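Local atomic coordinates of quinone oxidoreductase (Thermus thermophilus, PDB entry 1IZ0), a protein that binds NADPH and probably uses it to reduce quinones. Residues V143-A146 / R147-L151; T245-L248 / R249-A252. All coordinates share one frame; numbering follows the deposited sequence.

Both contacts are local and lie in the nucleotide-binding part of the chain, which is built on a six-stranded parallel sheet. Interaction 1 comes first. It ends helix 137-148, which links strands 128-131 and 152-157 in a beta-alpha-beta unit. Interaction 2 follows nearly a hundred residues later, where the chain leaves strand 238-241, the last in order across the sheet, and passes from helix 244-247 to helix 251-261. The centres of interactions 1 and 2 are about 22 Å apart. The nearest atoms of interactions 1 and 2 are about 13 Å apart, so the two do not touch. Helix 251-261 relates them: interaction 2 leads into it, and its Phe260 packs on Ala148 and Met149 of interaction 1.

Interaction 1: V143-A146 / R147-L151; sequences VQVA and RAMGL
A Schellman motif closes helix 137-148, the helix of the beta-alpha-beta crossover between strands 128-131 and 152-157, and joins Ala146 to Leu151. Leu151 N gives a fairly straight bond to Ala146 O (2.9 Å, 160°). Gly150 N bonds to Arg147 O within the same turn, and Gly150 has the positive phi (79°) that turns the chain out of the helix. Met149 N bonds to Val145 O at 3.0 Å and only weakly to Ala146 O. Just before it, Arg147 N and Ala148 N bond to Val143 O and Gln144 O with the usual helical i to i-4 spacing.

Two apolar pairs flank the turn. CD1 of Leu151 lies 3.7 Å from CB of Ala146. Ala146 also packs on Val153 of strand 152-157. The side chain of Met149, a selenomethionine, lies beside that of Val145, with SE 3.9 Å from Val145 CG1. With chi1 at 177°, CG1 is the Val145 methyl that meets the selenium. Both side chains point the same way, towards helix 108-120.

Arg147 bends at chi2 and chi3, which brings its guanidinium back to the main chain. Its NH2 reaches Leu151 O at 3.0 Å from above the carbonyl plane, and NE adds a weak bond to the same oxygen. The helix end is thus closed by main-chain bonds and apolar contacts, while the arginine ties down the first carbonyl beyond the glycine.

Interaction 2: T245-L248 / R249-A252; sequences TPLL and REGA
Backbone hydrogen bonds carry the contact between residues 245-248 and 249-252. Glu250 N bonds to Leu247 O (2.9 Å, 162°) and closes a type I beta turn from Leu247 to Glu250. Just before it, Arg249 N bonds to Pro246 O at 3.2 Å. Leu248 N bonds to Thr245 O, also three residues back. This spacing is that of consecutive tight turns. The chain keeps turning after the weakly bonded helix 244-247 as far as Arg249. At Glu250 it opens out (psi 88°) before helix 251-261 begins.

Side-chain contacts are fewer and looser. The hydrocarbon part of Arg249 lies near Pro246, with CB 3.5 Å from Pro246 O, before the chain bends at chi3 and carries the guanidinium clear of the turn. Glu250 CB sits 3.4 Å from Leu247 O. Beyond CG the glutamate chain is extended (chi2 176°) and slants across the side chain of Leu247. There OE1 of Glu250 approaches CD2 of Leu247 at 4.0 Å, a van der Waals approach of a carboxylate oxygen to a methyl.

Glu250 occupies the N-cap position of helix 251-261. Leu247 adjoins Phe242 and Leu248 adjoins Leu244. Phe242 and Leu244 are both seen to bind NADPH in the complex, though none is bound here. The connection between the two helices thus rests mainly on main-chain bonds, and its charged side chains, Arg249 and Glu250, lie on the exposed surface.

Interaction 1: V143-A146 / R147-L151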
ATOM      1  N   VAL A 143      -0.208  -9.865  -4.270  1.00 19.13           N
ATOM      2  CA  VAL A 143       0.049 -11.203  -4.785  1.00 18.05           C
ATOM      3  C   VAL A 143       0.562 -12.115  -3.678  1.00 18.60           C
ATOM      4  O   VAL A 143       0.090 -13.245  -3.521  1.00 17.83           O
ATOM      5  CB  VAL A 143       1.075 -11.179  -5.944  1.00 18.13           C
ATOM      6  CG1 VAL A 143       1.400 -12.606  -6.388  1.00 14.82           C
ATOM      7  CG2 VAL A 143       0.509 -10.386  -7.121  1.00 15.50           C
ATOM      8  N   GLN A 144       1.525 -11.624  -2.907  1.00 17.39           N
ATOM      9  CA  GLN A 144       2.096 -12.413  -1.823  1.00 17.19           C
ATOM     10  C   GLN A 144       1.071 -12.732  -0.741  1.00 18.88           C
ATOM     11  O   GLN A 144       1.007 -13.860  -0.254  1.00 17.15           O
ATOM     12  CB  GLN A 144       3.278 -11.674  -1.192  1.00 18.02           C
ATOM     13  CG  GLN A 144       4.475 -11.506  -2.118  1.00 16.39           C
ATOM     14  CD  GLN A 144       5.647 -10.846  -1.424  1.00 17.64           C
ATOM     15  OE1 GLN A 144       6.242 -11.420  -0.518  1.00 18.81           O
ATOM     16  NE2 GLN A 144       5.980  -9.630  -1.840  1.00 16.93           N
ATOM     17  N   VAL A 145       0.276 -11.736  -0.356  1.00 17.30           N
ATOM     18  CA  VAL A 145      -0.724 -11.945   0.682  1.00 18.10           C
ATOM     19  C   VAL A 145      -1.810 -12.910   0.213  1.00 18.55           C
ATOM     20  O   VAL A 145      -2.196 -13.821   0.946  1.00 18.17           O
ATOM     21  CB  VAL A 145      -1.357 -10.613   1.108  1.00 18.12           C
ATOM     22  CG1 VAL A 145      -2.453 -10.860   2.135  1.00 19.28           C
ATOM     23  CG2 VAL A 145      -0.282  -9.702   1.686  1.00 16.48           C
ATOM     24  N   ALA A 146      -2.291 -12.718  -1.012  1.00 18.23           N
ATOM     25  CA  ALA A 146      -3.315 -13.590  -1.563  1.00 19.41           C
ATOM     26  C   ALA A 146      -2.792 -15.019  -1.588  1.00 20.15           C
ATOM     27  O   ALA A 146      -3.521 -15.959  -1.269  1.00 20.97           O
ATOM     28  CB  ALA A 146      -3.686 -13.141  -2.971  1.00 19.18           C
ATOM     29  N   ARG A 147      -1.528 -15.186  -1.968  1.00 21.42           N
ATOM     30  CA  ARG A 147      -0.923 -16.520  -2.017  1.00 23.57           C
ATOM     31  C   ARG A 147      -0.916 -17.167  -0.636  1.00 22.63           C
ATOM     32  O   ARG A 147      -1.283 -18.335  -0.490  1.00 21.44           O
ATOM     33  CB  ARG A 147       0.514 -16.440  -2.538  1.00 27.51           C
ATOM     34  CG  ARG A 147       0.634 -16.270  -4.040  1.00 34.44           C
ATOM     35  CD  ARG A 147       0.666 -17.623  -4.728  1.00 40.56           C
ATOM     36  NE  ARG A 147      -0.572 -18.374  -4.538  1.00 43.62           N
ATOM     37  CZ  ARG A 147      -0.673 -19.689  -4.704  1.00 46.86           C
ATOM     38  NH1 ARG A 147       0.394 -20.397  -5.057  1.00 46.21           N
ATOM     39  NH2 ARG A 147      -1.839 -20.296  -4.515  1.00 49.74           N
ATOM     40  N   ALA A 148      -0.491 -16.406   0.371  1.00 20.49           N
ATOM     41  CA  ALA A 148      -0.436 -16.901   1.744  1.00 20.21           C
ATOM     42  C   ALA A 148      -1.827 -17.254   2.259  1.00 20.98           C
ATOM     43  O   ALA A 148      -1.970 -18.043   3.195  1.00 19.86           O
ATOM     44  CB  ALA A 148       0.186 -15.855   2.650  1.00 18.03           C
HETATM   45  N   MSE A 149      -2.851 -16.656   1.656  1.00 21.78           N
HETATM   46  CA  MSE A 149      -4.221 -16.920   2.071  1.00 22.12           C
HETATM   47  C   MSE A 149      -4.767 -18.090   1.272  1.00 22.66           C
HETATM   48  O   MSE A 149      -5.923 -18.479   1.429  1.00 24.45           O
HETATM   49  CB  MSE A 149      -5.083 -15.670   1.876  1.00 23.72           C
HETATM   50  CG  MSE A 149      -4.691 -14.519   2.798  1.00 26.01           C
HETATM   51 SE   MSE A 149      -5.780 -12.925   2.583  1.00 32.05          SE
HETATM   52  CE  MSE A 149      -7.405 -13.600   3.408  1.00 28.95           C
ATOM     53  N   GLY A 150      -3.914 -18.657   0.419  1.00 23.21           N
ATOM     54  CA  GLY A 150      -4.308 -19.798  -0.393  1.00 21.24           C
ATOM     55  C   GLY A 150      -5.142 -19.463  -1.614  1.00 22.52           C
ATOM     56  O   GLY A 150      -5.844 -20.325  -2.147  1.00 22.14           O
ATOM     57  N   LEU A 151      -5.059 -18.220  -2.081  1.00 21.29           N
ATOM     58  CA  LEU A 151      -5.842 -17.809  -3.241  1.00 20.99           C
ATOM     59  C   LEU A 151      -5.122 -18.039  -4.570  1.00 20.91           C
ATOM     60  O   LEU A 151      -3.895 -18.138  -4.620  1.00 21.61           O
ATOM     61  CB  LEU A 151      -6.211 -16.325  -3.123  1.00 19.73           C
ATOM     62  CG  LEU A 151      -6.815 -15.834  -1.803  1.00 22.27           C
ATOM     63  CD1 LEU A 151      -7.001 -14.317  -1.867  1.00 21.75           C
ATOM     64  CD2 LEU A 151      -8.143 -16.524  -1.539  1.00 19.84           C
TER

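Interaction 2: T245-L248 / R249-A252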
ATOM      1  N   THR A 245      -7.009   4.100   6.390  1.00 26.87           N
ATOM      2  CA  THR A 245      -6.969   4.989   7.547  1.00 27.49           C
ATOM      3  C   THR A 245      -7.983   4.730   8.662  1.00 27.49           C
ATOM      4  O   THR A 245      -7.593   4.418   9.786  1.00 28.04           O
ATOM      5  CB  THR A 245      -7.048   6.463   7.092  1.00 29.97           C
ATOM      6  OG1 THR A 245      -5.935   6.747   6.230  1.00 31.39           O
ATOM      7  CG2 THR A 245      -6.999   7.406   8.287  1.00 27.88           C
ATOM      8  N   PRO A 246      -9.291   4.846   8.374  1.00 27.61           N
ATOM      9  CA  PRO A 246     -10.287   4.603   9.426  1.00 27.73           C
ATOM     10  C   PRO A 246     -10.152   3.235  10.091  1.00 28.84           C
ATOM     11  O   PRO A 246     -10.409   3.090  11.284  1.00 30.30           O
ATOM     12  CB  PRO A 246     -11.620   4.733   8.689  1.00 26.13           C
ATOM     13  CG  PRO A 246     -11.296   5.635   7.543  1.00 28.93           C
ATOM     14  CD  PRO A 246      -9.949   5.146   7.092  1.00 26.72           C
ATOM     15  N   LEU A 247      -9.749   2.233   9.317  1.00 29.91           N
ATOM     16  CA  LEU A 247      -9.602   0.885   9.846  1.00 31.08           C
ATOM     17  C   LEU A 247      -8.531   0.771  10.934  1.00 33.27           C
ATOM     18  O   LEU A 247      -8.650  -0.055  11.844  1.00 33.75           O
ATOM     19  CB  LEU A 247      -9.305  -0.091   8.700  1.00 29.58           C
ATOM     20  CG  LEU A 247     -10.344  -0.082   7.569  1.00 28.86           C
ATOM     21  CD1 LEU A 247      -9.907  -0.997   6.443  1.00 28.22           C
ATOM     22  CD2 LEU A 247     -11.705  -0.514   8.111  1.00 28.43           C
ATOM     23  N   LEU A 248      -7.488   1.591  10.848  1.00 34.75           N
ATOM     24  CA  LEU A 248      -6.415   1.556  11.842  1.00 37.64           C
ATOM     25  C   LEU A 248      -6.913   1.795  13.262  1.00 39.05           C
ATOM     26  O   LEU A 248      -6.262   1.398  14.225  1.00 39.78           O
ATOM     27  CB  LEU A 248      -5.343   2.600  11.520  1.00 36.49           C
ATOM     28  CG  LEU A 248      -4.290   2.293  10.451  1.00 37.84           C
ATOM     29  CD1 LEU A 248      -4.517   0.923   9.825  1.00 37.05           C
ATOM     30  CD2 LEU A 248      -4.330   3.393   9.410  1.00 38.20           C
ATOM     31  N   ARG A 249      -8.063   2.448  13.388  1.00 41.10           N
ATOM     32  CA  ARG A 249      -8.637   2.749  14.695  1.00 43.32           C
ATOM     33  C   ARG A 249      -9.336   1.553  15.328  1.00 44.33           C
ATOM     34  O   ARG A 249      -9.775   1.628  16.474  1.00 45.21           O
ATOM     35  CB  ARG A 249      -9.646   3.892  14.585  1.00 45.15           C
ATOM     36  CG  ARG A 249      -9.074   5.242  14.187  1.00 47.93           C
ATOM     37  CD  ARG A 249     -10.188   6.280  14.237  1.00 51.81           C
ATOM     38  NE  ARG A 249     -10.805   6.324  15.565  1.00 54.90           N
ATOM     39  CZ  ARG A 249     -12.117   6.385  15.793  1.00 55.55           C
ATOM     40  NH1 ARG A 249     -12.975   6.410  14.781  1.00 55.62           N
ATOM     41  NH2 ARG A 249     -12.574   6.422  17.040  1.00 55.36           N
ATOM     42  N   GLU A 250      -9.446   0.458  14.587  1.00 44.55           N
ATOM     43  CA  GLU A 250     -10.120  -0.737  15.089  1.00 45.19           C
ATOM     44  C   GLU A 250      -9.148  -1.802  15.593  1.00 44.74           C
ATOM     45  O   GLU A 250      -8.752  -2.702  14.849  1.00 43.92           O
ATOM     46  CB  GLU A 250     -11.006  -1.315  13.991  1.00 46.12           C
ATOM     47  CG  GLU A 250     -11.959  -0.297  13.401  1.00 49.26           C
ATOM     48  CD  GLU A 250     -12.764  -0.860  12.250  1.00 52.80           C
ATOM     49  OE1 GLU A 250     -13.546  -0.101  11.636  1.00 53.46           O
ATOM     50  OE2 GLU A 250     -12.612  -2.067  11.959  1.00 55.10           O
ATOM     51  N   GLY A 251      -8.785  -1.692  16.869  1.00 43.87           N
ATOM     52  CA  GLY A 251      -7.856  -2.623  17.484  1.00 42.66           C
ATOM     53  C   GLY A 251      -8.040  -4.082  17.126  1.00 42.17           C
ATOM     54  O   GLY A 251      -7.067  -4.789  16.868  1.00 43.20           O
ATOM     55  N   ALA A 252      -9.285  -4.541  17.110  1.00 41.23           N
ATOM     56  CA  ALA A 252      -9.577  -5.933  16.786  1.00 40.28           C
ATOM     57  C   ALA A 252      -9.095  -6.318  15.387  1.00 38.54           C
ATOM     58  O   ALA A 252      -8.427  -7.342  15.219  1.00 36.49           O
ATOM     59  CB  ALA A 252     -11.076  -6.192  16.913  1.00 40.85           C
TER